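Local coordinates for putative uncharacterized protein (PDB 2Z6V) that probably transfers a sulfuryl group to an acceptor as a mycobacterial sulfotransferase, although its physiological substrate is not established, at residues I122-R132 / M347-E356. Numbering follows the deposited sequence.
Sequences ISYLLDQDPAR and MRRIYEWADE
Met347 reaches from helix 343-353 to three side chains of helix 120-126, which follows strand 109-113 and a glycine-containing loop consistent with the P-loop-like phosphosulfate-binding loop of sulfotransferases. Its chain bends at chi2 and chi3, so that SD touches Leu125 CD1 and Ile122 CG1 while CE lies 3.5 Å from Leu126 CD2. One turn on, Ile350 CD1 meets Ile122 CD1; both isoleucines also touch edge strand 331-335, so this hydrophobic layer sits against the five-stranded parallel sheet. Tyr351 carries the contact on to the loop at Asp129. Its OH donates to the anti lone pair of Asp129 OD2 (2.5 Å), with carboxylate and ring nearly coplanar (6°). With chi1 at -169°, Asp129 CG swings opposite the backbone N and the carboxylate meets Tyr351, while OD1 accepts from Ala131 N in an Asx turn. Beyond the Schellman motif that ends helix 343-353, Glu356 extends toward Arg132, whose NH2 donates to Glu356 OE1 at 2.6 Å in a salt bridge, approaching from above the carboxylate plane (45° out of it); Arg267 adds a weak, long ion pair. Gripped at both oxygens, the buried Asp129 carboxylate is fixed in rotation and probably kept charged, while Glu356 would balance the charge of Arg132.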
loop_
_atom_site.group_PDB
_atom_site.type_symbol
_atom_site.label_atom_id
_atom_site.label_comp_id
_atom_site.label_asym_id
_atom_site.label_seq_id
_atom_site.Cartn_x
_atom_site.Cartn_y
_atom_site.Cartn_z
ATOM N N ILE A 122 -10.560 8.293 5.396
ATOM C CA ILE A 122 -10.869 8.839 4.085
ATOM C C ILE A 122 -11.012 7.768 3.018
ATOM O O ILE A 122 -11.881 7.888 2.154
ATOM C CB ILE A 122 -9.822 9.859 3.596
ATOM C CG1 ILE A 122 -10.385 10.587 2.371
ATOM C CG2 ILE A 122 -8.508 9.152 3.238
ATOM C CD1 ILE A 122 -9.385 11.426 1.650
ATOM N N SER A 123 -10.171 6.737 3.062
ATOM C CA SER A 123 -10.263 5.669 2.071
ATOM C C SER A 123 -11.660 5.087 2.078
ATOM O O SER A 123 -12.242 4.880 1.023
ATOM C CB SER A 123 -9.257 4.539 2.348
ATOM O OG SER A 123 -7.950 4.884 1.934
ATOM N N TYR A 124 -12.196 4.828 3.270
ATOM C CA TYR A 124 -13.539 4.263 3.405
ATOM C C TYR A 124 -14.639 5.242 3.043
ATOM O O TYR A 124 -15.663 4.841 2.490
ATOM C CB TYR A 124 -13.788 3.734 4.827
ATOM C CG TYR A 124 -13.076 2.432 5.122
ATOM C CD1 TYR A 124 -11.730 2.420 5.488
ATOM C CD2 TYR A 124 -13.730 1.206 4.968
ATOM C CE1 TYR A 124 -11.049 1.225 5.683
ATOM C CE2 TYR A 124 -13.060 0.001 5.162
ATOM C CZ TYR A 124 -11.718 0.019 5.514
ATOM O OH TYR A 124 -11.022 -1.162 5.651
ATOM N N LEU A 125 -14.448 6.518 3.353
ATOM C CA LEU A 125 -15.471 7.504 3.021
ATOM C C LEU A 125 -15.616 7.694 1.506
ATOM O O LEU A 125 -16.728 7.829 0.993
ATOM C CB LEU A 125 -15.166 8.842 3.701
ATOM C CG LEU A 125 -15.350 8.800 5.220
ATOM C CD1 LEU A 125 -15.109 10.179 5.813
ATOM C CD2 LEU A 125 -16.762 8.311 5.539
ATOM N N LEU A 126 -14.492 7.695 0.795
ATOM C CA LEU A 126 -14.518 7.858 -0.652
ATOM C C LEU A 126 -15.160 6.633 -1.277
ATOM O O LEU A 126 -15.737 6.708 -2.360
ATOM C CB LEU A 126 -13.099 8.020 -1.210
ATOM C CG LEU A 126 -12.317 9.283 -0.837
ATOM C CD1 LEU A 126 -10.876 9.159 -1.307
ATOM C CD2 LEU A 126 -12.992 10.496 -1.455
ATOM N N ASP A 127 -15.057 5.505 -0.583
ATOM C CA ASP A 127 -15.612 4.256 -1.076
ATOM C C ASP A 127 -17.130 4.233 -0.936
ATOM O O ASP A 127 -17.795 3.352 -1.484
ATOM C CB ASP A 127 -14.985 3.076 -0.328
ATOM C CG ASP A 127 -15.369 1.730 -0.924
ATOM O OD1 ASP A 127 -15.350 1.591 -2.167
ATOM O OD2 ASP A 127 -15.676 0.802 -0.146
ATOM N N GLN A 128 -17.669 5.211 -0.208
ATOM C CA GLN A 128 -19.110 5.330 0.003
ATOM C C GLN A 128 -19.822 5.974 -1.185
ATOM O O GLN A 128 -21.044 5.944 -1.269
ATOM C CB GLN A 128 -19.395 6.151 1.255
ATOM C CG GLN A 128 -18.965 5.485 2.531
ATOM C CD GLN A 128 -19.494 4.077 2.626
ATOM O OE1 GLN A 128 -20.699 3.844 2.478
ATOM N NE2 GLN A 128 -18.597 3.118 2.868
ATOM N N ASP A 129 -19.055 6.569 -2.090
ATOM C CA ASP A 129 -19.604 7.220 -3.280
ATOM C C ASP A 129 -19.766 6.136 -4.350
ATOM O O ASP A 129 -18.778 5.592 -4.844
ATOM C CB ASP A 129 -18.628 8.295 -3.765
ATOM C CG ASP A 129 -19.224 9.196 -4.823
ATOM O OD1 ASP A 129 -19.960 8.686 -5.698
ATOM O OD2 ASP A 129 -18.940 10.413 -4.784
ATOM N N PRO A 130 -21.012 5.807 -4.722
ATOM C CA PRO A 130 -21.231 4.766 -5.737
ATOM C C PRO A 130 -20.646 5.017 -7.126
ATOM O O PRO A 130 -20.567 4.098 -7.936
ATOM C CB PRO A 130 -22.756 4.609 -5.754
ATOM C CG PRO A 130 -23.251 5.956 -5.313
ATOM C CD PRO A 130 -22.291 6.338 -4.216
ATOM N N ALA A 131 -20.226 6.248 -7.402
ATOM C CA ALA A 131 -19.648 6.578 -8.710
ATOM C C ALA A 131 -18.129 6.409 -8.690
ATOM O O ALA A 131 -17.453 6.500 -9.722
ATOM C CB ALA A 131 -19.998 8.005 -9.087
ATOM N N ARG A 132 -17.601 6.162 -7.499
ATOM C CA ARG A 132 -16.171 5.996 -7.325
ATOM C C ARG A 132 -15.794 4.525 -7.097
ATOM O O ARG A 132 -16.503 3.795 -6.403
ATOM C CB ARG A 132 -15.725 6.856 -6.149
ATOM C CG ARG A 132 -14.324 7.376 -6.271
ATOM C CD ARG A 132 -14.056 8.398 -5.191
ATOM N NE ARG A 132 -14.625 9.707 -5.495
ATOM C CZ ARG A 132 -14.276 10.429 -6.553
ATOM N NH1 ARG A 132 -13.374 9.963 -7.405
ATOM N NH2 ARG A 132 -14.800 11.629 -6.740
ATOM N N MET A 347 -14.090 16.084 3.633
ATOM C CA MET A 347 -14.683 15.498 2.441
ATOM C C MET A 347 -15.293 16.542 1.512
ATOM O O MET A 347 -15.033 16.538 0.306
ATOM C CB MET A 347 -15.740 14.458 2.828
ATOM C CG MET A 347 -15.215 13.313 3.709
ATOM S SD MET A 347 -13.708 12.483 3.077
ATOM C CE MET A 347 -14.313 11.753 1.554
ATOM N N ARG A 348 -16.098 17.440 2.066
ATOM C CA ARG A 348 -16.727 18.475 1.260
ATOM C C ARG A 348 -15.672 19.304 0.549
ATOM O O ARG A 348 -15.827 19.646 -0.624
ATOM C CB ARG A 348 -17.600 19.385 2.130
ATOM C CG ARG A 348 -18.675 18.630 2.875
ATOM C CD ARG A 348 -19.785 19.523 3.414
ATOM N NE ARG A 348 -20.595 18.757 4.353
ATOM C CZ ARG A 348 -20.293 18.611 5.638
ATOM N NH1 ARG A 348 -19.210 19.203 6.136
ATOM N NH2 ARG A 348 -21.042 17.835 6.415
ATOM N N ARG A 349 -14.595 19.622 1.261
ATOM C CA ARG A 349 -13.519 20.409 0.683
ATOM C C ARG A 349 -12.756 19.622 -0.371
ATOM O O ARG A 349 -12.247 20.198 -1.334
ATOM C CB ARG A 349 -12.575 20.895 1.780
ATOM C CG ARG A 349 -13.154 22.046 2.584
ATOM C CD ARG A 349 -12.590 22.068 3.985
ATOM N NE ARG A 349 -11.145 22.207 3.961
ATOM C CZ ARG A 349 -10.333 21.629 4.832
ATOM N NH1 ARG A 349 -10.836 20.871 5.795
ATOM N NH2 ARG A 349 -9.022 21.812 4.736
ATOM N N ILE A 350 -12.668 18.309 -0.188
ATOM C CA ILE A 350 -11.988 17.467 -1.163
ATOM C C ILE A 350 -12.835 17.491 -2.423
ATOM O O ILE A 350 -12.316 17.671 -3.522
ATOM C CB ILE A 350 -11.858 16.008 -0.677
ATOM C CG1 ILE A 350 -10.663 15.887 0.271
ATOM C CG2 ILE A 350 -11.709 15.056 -1.873
ATOM C CD1 ILE A 350 -10.555 14.533 0.946
ATOM N N TYR A 351 -14.142 17.316 -2.259
ATOM C CA TYR A 351 -15.033 17.324 -3.405
ATOM C C TYR A 351 -15.030 18.676 -4.127
ATOM O O TYR A 351 -15.059 18.720 -5.361
ATOM C CB TYR A 351 -16.451 16.933 -2.987
ATOM C CG TYR A 351 -16.697 15.436 -2.997
ATOM C CD1 TYR A 351 -16.035 14.590 -2.103
ATOM C CD2 TYR A 351 -17.588 14.862 -3.907
ATOM C CE1 TYR A 351 -16.254 13.214 -2.113
ATOM C CE2 TYR A 351 -17.814 13.484 -3.926
ATOM C CZ TYR A 351 -17.143 12.667 -3.026
ATOM O OH TYR A 351 -17.351 11.302 -3.051
ATOM N N GLU A 352 -14.985 19.773 -3.371
ATOM C CA GLU A 352 -14.952 21.101 -3.985
ATOM C C GLU A 352 -13.675 21.209 -4.806
ATOM O O GLU A 352 -13.695 21.601 -5.972
ATOM C CB GLU A 352 -14.938 22.204 -2.927
ATOM C CG GLU A 352 -16.167 22.261 -2.051
ATOM C CD GLU A 352 -16.016 23.276 -0.929
ATOM O OE1 GLU A 352 -16.935 23.367 -0.078
ATOM O OE2 GLU A 352 -14.973 23.979 -0.902
ATOM N N TRP A 353 -12.566 20.855 -4.169
ATOM C CA TRP A 353 -11.254 20.886 -4.790
ATOM C C TRP A 353 -11.200 20.015 -6.039
ATOM O O TRP A 353 -10.646 20.419 -7.050
ATOM C CB TRP A 353 -10.215 20.423 -3.776
ATOM C CG TRP A 353 -8.867 20.194 -4.348
ATOM C CD1 TRP A 353 -7.937 21.135 -4.662
ATOM C CD2 TRP A 353 -8.287 18.926 -4.667
ATOM N NE1 TRP A 353 -6.806 20.533 -5.155
ATOM C CE2 TRP A 353 -6.994 19.176 -5.171
ATOM C CE3 TRP A 353 -8.736 17.600 -4.574
ATOM C CZ2 TRP A 353 -6.139 18.151 -5.581
ATOM C CZ3 TRP A 353 -7.889 16.579 -4.979
ATOM C CH2 TRP A 353 -6.602 16.861 -5.478
ATOM N N ALA A 354 -11.773 18.819 -5.973
ATOM C CA ALA A 354 -11.783 17.924 -7.126
ATOM C C ALA A 354 -12.895 18.352 -8.067
ATOM O O ALA A 354 -13.112 17.745 -9.111
ATOM C CB ALA A 354 -12.011 16.486 -6.678
ATOM N N ASP A 355 -13.591 19.412 -7.675
ATOM C CA ASP A 355 -14.708 19.958 -8.427
ATOM C C ASP A 355 -15.682 18.872 -8.840
ATOM O O ASP A 355 -15.943 18.660 -10.025
ATOM C CB ASP A 355 -14.228 20.714 -9.664
ATOM C CG ASP A 355 -15.290 21.661 -10.210
ATOM O OD1 ASP A 355 -15.786 22.508 -9.434
ATOM O OD2 ASP A 355 -15.629 21.563 -11.408
ATOM N N GLU A 356 -16.213 18.179 -7.842
ATOM C CA GLU A 356 -17.182 17.119 -8.067
ATOM C C GLU A 356 -18.290 17.272 -7.033
ATOM O O GLU A 356 -18.034 17.631 -5.875
ATOM C CB GLU A 356 -16.515 15.745 -7.938
ATOM C CG GLU A 356 -15.539 15.429 -9.062
ATOM C CD GLU A 356 -14.906 14.051 -8.934
ATOM O OE1 GLU A 356 -14.170 13.821 -7.951
ATOM O OE2 GLU A 356 -15.142 13.195 -9.816
#